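Local coordinates for protein carboxynorspermidine decarboxylase (Campylobacter jejuni subsp. jejuni 81116, PDB 3N29) that decarboxylates carboxynorspermidine to norspermidine, probably by pyridoxal-phosphate chemistry in a beta/alpha-barrel, at residues A[124-129]-A[145-150]; A[153-158]-A[230-235]. All blocks are in the same frame, centred on the assembly; numbering follows the deposited sequence.

The beta/alpha-barrel illustrates how side-chain chemistry follows position in the fold, and the two contacts sample its layers. Interaction 1 lies in the outer shell, where helices 123-132 and 141-147 meet through an isoleucine and a phenylalanine, with an exposed lysine at the rim; its chemistry is apolar. Interaction 2 spans the inside of the barrel between strands 155-159 and 232-234, where a tryptophan combines ring packing with a directed hydrogen bond to a serine. The two share no element, but helix 141-147 and strand 155-159 are successive in the chain, and the contact centres lie about 16 Å apart, on the same side of the chain's centre.

Interaction 1: A[124-129]-A[145-150]; sequences DEIGEI and HKFQSK
Ile126 and Phe147 carry this contact, a compact example of how two outer helices of a beta/alpha-barrel join through a branched aliphatic side chain laid against an aromatic ring. At the start of the first segment, Asp124 and Glu125 serve the subunit interface instead: their carboxylates form salt bridges with Arg390 of the second subunit. The next residue, Ile126, faces helix 141-147 and lies over one face of the phenyl ring, near its CD1-CE1 rim. Its CG1 stands anti to the backbone N (chi1 -167°), which carries the longer branch across to the ring, where Ile126 CG1 lies 3.7 Å from Phe147 CD1. The shorter branch sits farther out, beyond the rim, with Ile126 CG2 3.8 Å from Phe147 CE1. Between the two, Ile126 CB is 3.9 Å from Phe147 CE1. The terminal methyl, Ile126 CD1, is 4.2 Å above the plane of the Phe147 ring on this same side, offset toward the rim. On the opposite face the ring is backed by its own neighbour, Lys146 CG, 4.3 Å above the plane and over its centre, and the phenyl group is thus held between two aliphatic groups. Ile126 CG2 also reaches Lys150 CB at 4.3 Å, whereas the amine end of that lysine leads away from the helix. A short 3-10 turn, closed by the bond from Lys150 N to Phe147 O, brings both partners of the isoleucine to the same side of their segment. Farther along, Glu128 lies on a different side of the helix and its OE1 forms a salt bridge with Lys104. Helix 123-132 therefore lies between two neighbours in the outer layer, packing on helix 100-109 through Glu125 and Glu128 and on helix 141-147 through Ile126, with strand 135-138 as the link in the chain to the latter.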
loop_
_atom_site.group_PDB
_atom_site.type_symbol
_atom_site.label_atom_id
_atom_site.label_comp_id
_atom_site.label_asym_id
_atom_site.label_seq_id
_atom_site.Cartn_x
_atom_site.Cartn_y
_atom_site.Cartn_z
ATOM N N ASP A 124 6.026 -17.588 18.741
ATOM C CA ASP A 124 4.835 -18.346 18.321
ATOM C C ASP A 124 5.037 -18.916 16.916
ATOM O O ASP A 124 4.277 -19.783 16.438
ATOM C CB ASP A 124 3.520 -17.544 18.498
ATOM C CG ASP A 124 3.489 -16.197 17.720
ATOM O OD1 ASP A 124 4.430 -15.882 16.971
ATOM O OD2 ASP A 124 2.464 -15.448 17.820
ATOM N N GLU A 125 6.100 -18.517 16.254
ATOM C CA GLU A 125 6.240 -18.886 14.846
ATOM C C GLU A 125 7.509 -19.673 14.572
ATOM O O GLU A 125 7.599 -20.303 13.503
ATOM C CB GLU A 125 6.167 -17.634 13.900
ATOM C CG GLU A 125 7.009 -16.482 14.371
ATOM C CD GLU A 125 7.179 -15.365 13.369
ATOM O OE1 GLU A 125 6.181 -15.108 12.566
ATOM O OE2 GLU A 125 8.356 -14.829 13.434
ATOM N N ILE A 126 8.476 -19.592 15.503
ATOM C CA ILE A 126 9.803 -20.179 15.314
ATOM C C ILE A 126 9.729 -21.679 15.066
ATOM O O ILE A 126 10.494 -22.216 14.281
ATOM C CB ILE A 126 10.790 -19.871 16.487
ATOM C CG1 ILE A 126 12.210 -20.249 16.038
ATOM C CG2 ILE A 126 10.403 -20.577 17.810
ATOM C CD1 ILE A 126 12.665 -19.367 14.828
ATOM N N GLY A 127 8.778 -22.341 15.713
ATOM C CA GLY A 127 8.580 -23.790 15.545
ATOM C C GLY A 127 8.277 -24.175 14.116
ATOM O O GLY A 127 8.912 -25.074 13.547
ATOM N N GLU A 128 7.293 -23.499 13.533
ATOM C CA GLU A 128 6.895 -23.857 12.199
ATOM C C GLU A 128 8.000 -23.386 11.184
ATOM O O GLU A 128 8.306 -24.111 10.230
ATOM C CB GLU A 128 5.496 -23.293 11.883
ATOM C CG GLU A 128 4.969 -23.838 10.580
ATOM C CD GLU A 128 3.556 -23.418 10.265
ATOM O OE1 GLU A 128 3.083 -23.805 9.179
ATOM O OE2 GLU A 128 2.920 -22.722 11.093
ATOM N N ILE A 129 8.638 -22.229 11.443
ATOM C CA ILE A 129 9.729 -21.741 10.580
ATOM C C ILE A 129 10.896 -22.731 10.574
ATOM O O ILE A 129 11.455 -23.078 9.506
ATOM C CB ILE A 129 10.231 -20.320 11.007
ATOM C CG1 ILE A 129 9.153 -19.253 10.740
ATOM C CG2 ILE A 129 11.572 -19.946 10.280
ATOM C CD1 ILE A 129 9.413 -17.863 11.481
ATOM N N HIS A 145 20.774 -16.287 20.095
ATOM C CA HIS A 145 20.885 -16.997 21.378
ATOM C C HIS A 145 19.490 -17.452 21.870
ATOM O O HIS A 145 19.363 -18.448 22.564
ATOM C CB HIS A 145 21.576 -16.132 22.407
ATOM C CG HIS A 145 23.042 -15.932 22.138
ATOM N ND1 HIS A 145 23.745 -14.829 22.571
ATOM C CD2 HIS A 145 23.936 -16.714 21.499
ATOM C CE1 HIS A 145 25.000 -14.920 22.177
ATOM N NE2 HIS A 145 25.144 -16.063 21.530
ATOM N N LYS A 146 18.455 -16.688 21.570
ATOM C CA LYS A 146 17.129 -16.992 22.076
ATOM C C LYS A 146 16.568 -18.258 21.368
ATOM O O LYS A 146 15.855 -19.054 21.979
ATOM C CB LYS A 146 16.220 -15.831 21.794
ATOM C CG LYS A 146 14.869 -15.828 22.482
ATOM C CD LYS A 146 14.032 -14.674 21.868
ATOM C CE LYS A 146 12.775 -14.386 22.651
ATOM N NZ LYS A 146 12.608 -12.896 22.897
ATOM N N PHE A 147 16.872 -18.401 20.078
ATOM C CA PHE A 147 16.236 -19.427 19.251
ATOM C C PHE A 147 17.162 -20.551 18.845
ATOM O O PHE A 147 16.741 -21.476 18.155
ATOM C CB PHE A 147 15.616 -18.769 18.020
ATOM C CG PHE A 147 14.454 -17.885 18.350
ATOM C CD1 PHE A 147 13.349 -18.408 19.027
ATOM C CD2 PHE A 147 14.450 -16.539 17.992
ATOM C CE1 PHE A 147 12.263 -17.588 19.341
ATOM C CE2 PHE A 147 13.384 -15.713 18.328
ATOM C CZ PHE A 147 12.290 -16.230 18.987
ATOM N N GLN A 148 18.398 -20.505 19.303
ATOM C CA GLN A 148 19.357 -21.568 19.002
ATOM C C GLN A 148 18.779 -22.951 19.358
ATOM O O GLN A 148 18.833 -23.900 18.544
ATOM C CB GLN A 148 20.640 -21.278 19.744
ATOM C CG GLN A 148 21.652 -22.340 19.785
ATOM C CD GLN A 148 22.968 -21.778 20.253
ATOM O OE1 GLN A 148 23.041 -20.798 21.017
ATOM N NE2 GLN A 148 24.007 -22.324 19.736
ATOM N N SER A 149 18.179 -23.079 20.524
ATOM C CA SER A 149 17.728 -24.416 20.977
ATOM C C SER A 149 16.469 -24.924 20.260
ATOM O O SER A 149 16.189 -26.098 20.333
ATOM C CB SER A 149 17.491 -24.441 22.479
ATOM O OG SER A 149 16.244 -23.842 22.775
ATOM N N LYS A 150 15.736 -24.054 19.554
ATOM C CA LYS A 150 14.567 -24.470 18.789
ATOM C C LYS A 150 14.923 -24.638 17.309
ATOM O O LYS A 150 14.059 -24.936 16.487
ATOM C CB LYS A 150 13.449 -23.435 18.925
ATOM C CG LYS A 150 13.098 -23.088 20.360
ATOM C CD LYS A 150 12.147 -24.122 20.968
ATOM C CE LYS A 150 11.020 -23.459 21.837
ATOM N NZ LYS A 150 11.146 -23.745 23.303
#

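Interaction 2: A[153-158]-A[230-235]; sequences KNSLGL and MKWVNF
Trp232 reaches across the barrel interior to Ser155 and Gly157, bridging two strands that are separated in the sheet by strand 198-200. The strand axes approach to 8.8 Å, a gap filled largely by the indole. Packing is tight along its six-membered ring: Trp232 CH2 lies 3.8 Å from Gly157 CA, where any side chain would run into the ring, and Trp232 CZ2 comes within 4.0 Å of Leu156 O. His135 stacks on the indole, so strand 135-138 also helps to hold it. The loose side is at the strand beginnings, where exposed Lys231 has a long, weak ion pair from its NZ to Glu197 OE2. The side chain of Trp232 is about 11 Å from the bound pyridoxal phosphate, so the contact is interior packing of the barrel rather than part of the cofactor pocket. One polar bond accompanies the packing: Trp232 NE1 donates to Ser155 OG over 2.9 Å, nearly straight at 170° and only 5° out of the ring plane. Ser155 OG, directed at the indole by standing anti to its own backbone N (chi1 -171°), takes this N-H and probably donates to Glu197 OE1, two bonds that together probably set the hydroxyl's orientation.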
loop_
_atom_site.group_PDB
_atom_site.type_symbol
_atom_site.label_atom_id
_atom_site.label_comp_id
_atom_site.label_asym_id
_atom_site.label_seq_id
_atom_site.Cartn_x
_atom_site.Cartn_y
_atom_site.Cartn_z
ATOM N N LYS A 153 18.024 -28.338 13.933
ATOM C CA LYS A 153 18.069 -29.081 12.667
ATOM C C LYS A 153 18.240 -28.159 11.460
ATOM O O LYS A 153 18.270 -28.605 10.323
ATOM C CB LYS A 153 16.811 -29.955 12.564
ATOM C CG LYS A 153 16.881 -31.168 13.534
ATOM C CD LYS A 153 15.659 -32.087 13.447
ATOM C CE LYS A 153 15.811 -33.309 14.361
ATOM N NZ LYS A 153 14.558 -34.112 14.331
ATOM N N ASN A 154 18.365 -26.860 11.701
ATOM C CA ASN A 154 18.549 -25.895 10.632
ATOM C C ASN A 154 19.997 -25.413 10.586
ATOM O O ASN A 154 20.681 -25.409 11.600
ATOM C CB ASN A 154 17.666 -24.683 10.928
ATOM C CG ASN A 154 16.253 -25.074 11.306
ATOM O OD1 ASN A 154 15.876 -25.030 12.483
ATOM N ND2 ASN A 154 15.467 -25.419 10.332
ATOM N N SER A 155 20.423 -24.910 9.440
ATOM C CA SER A 155 21.736 -24.302 9.307
ATOM C C SER A 155 21.596 -22.830 9.592
ATOM O O SER A 155 20.793 -22.118 8.967
ATOM C CB SER A 155 22.229 -24.478 7.884
ATOM O OG SER A 155 23.568 -24.101 7.745
ATOM N N LEU A 156 22.365 -22.384 10.541
ATOM C CA LEU A 156 22.149 -21.079 11.154
ATOM C C LEU A 156 23.161 -20.114 10.605
ATOM O O LEU A 156 24.372 -20.417 10.464
ATOM C CB LEU A 156 22.268 -21.157 12.664
ATOM C CG LEU A 156 21.354 -22.102 13.429
ATOM C CD1 LEU A 156 21.691 -21.912 14.932
ATOM C CD2 LEU A 156 19.860 -21.890 13.096
ATOM N N GLY A 157 22.664 -18.937 10.248
ATOM C CA GLY A 157 23.527 -17.853 9.786
ATOM C C GLY A 157 23.274 -16.583 10.573
ATOM O O GLY A 157 22.252 -16.457 11.296
ATOM N N LEU A 158 24.196 -15.641 10.435
ATOM C CA LEU A 158 24.027 -14.277 10.941
ATOM C C LEU A 158 24.139 -13.238 9.840
ATOM O O LEU A 158 25.032 -13.320 8.978
ATOM C CB LEU A 158 25.066 -13.949 11.999
ATOM C CG LEU A 158 25.050 -14.858 13.243
ATOM C CD1 LEU A 158 26.337 -14.685 14.038
ATOM C CD2 LEU A 158 23.773 -14.683 14.143
ATOM N N MET A 230 33.145 -20.710 8.015
ATOM C CA MET A 230 31.741 -20.910 7.658
ATOM C C MET A 230 31.625 -21.963 6.551
ATOM O O MET A 230 32.606 -22.257 5.829
ATOM C CB MET A 230 31.158 -19.549 7.242
ATOM C CG MET A 230 31.137 -18.472 8.343
ATOM S SD MET A 230 30.130 -19.000 9.674
ATOM C CE MET A 230 30.544 -17.858 10.972
ATOM N N LYS A 231 30.432 -22.533 6.403
ATOM C CA LYS A 231 30.108 -23.425 5.332
ATOM C C LYS A 231 29.548 -22.700 4.068
ATOM O O LYS A 231 29.755 -23.147 2.913
ATOM C CB LYS A 231 29.095 -24.442 5.858
ATOM C CG LYS A 231 29.642 -25.268 7.082
ATOM C CD LYS A 231 29.040 -26.684 7.140
ATOM C CE LYS A 231 29.903 -27.669 7.943
ATOM N NZ LYS A 231 29.155 -28.945 8.251
ATOM N N TRP A 232 28.867 -21.578 4.305
ATOM C CA TRP A 232 28.266 -20.757 3.245
ATOM C C TRP A 232 28.236 -19.284 3.587
ATOM O O TRP A 232 28.287 -18.891 4.753
ATOM C CB TRP A 232 26.834 -21.202 2.961
ATOM C CG TRP A 232 25.939 -21.359 4.176
ATOM C CD1 TRP A 232 25.734 -22.488 4.901
ATOM C CD2 TRP A 232 25.054 -20.360 4.725
ATOM N NE1 TRP A 232 24.793 -22.266 5.870
ATOM C CE2 TRP A 232 24.366 -20.960 5.782
ATOM C CE3 TRP A 232 24.776 -19.039 4.389
ATOM C CZ2 TRP A 232 23.454 -20.284 6.537
ATOM C CZ3 TRP A 232 23.883 -18.327 5.158
ATOM C CH2 TRP A 232 23.209 -18.957 6.216
ATOM N N VAL A 233 28.135 -18.486 2.521
ATOM C CA VAL A 233 27.922 -17.081 2.596
ATOM C C VAL A 233 26.832 -16.708 1.585
ATOM O O VAL A 233 26.834 -17.208 0.464
ATOM C CB VAL A 233 29.252 -16.358 2.299
ATOM C CG1 VAL A 233 29.059 -14.813 2.238
ATOM C CG2 VAL A 233 30.263 -16.632 3.406
ATOM N N ASN A 234 25.920 -15.817 1.974
ATOM C CA ASN A 234 24.800 -15.372 1.164
ATOM C C ASN A 234 24.982 -13.872 0.873
ATOM O O ASN A 234 25.075 -13.062 1.820
ATOM C CB ASN A 234 23.532 -15.638 1.966
ATOM C CG ASN A 234 22.257 -15.437 1.159
ATOM O OD1 ASN A 234 22.127 -14.467 0.422
ATOM N ND2 ASN A 234 21.314 -16.327 1.323
ATOM N N PHE A 235 25.098 -13.513 -0.399
ATOM C CA PHE A 235 25.433 -12.138 -0.818
ATOM C C PHE A 235 24.146 -11.311 -1.039
ATOM O O PHE A 235 24.169 -10.232 -1.645
ATOM C CB PHE A 235 26.082 -12.176 -2.189
ATOM C CG PHE A 235 27.476 -12.761 -2.221
ATOM C CD1 PHE A 235 28.116 -13.180 -1.063
ATOM C CD2 PHE A 235 28.150 -12.788 -3.428
ATOM C CE1 PHE A 235 29.392 -13.688 -1.118
ATOM C CE2 PHE A 235 29.450 -13.290 -3.487
ATOM C CZ PHE A 235 30.057 -13.728 -2.318
#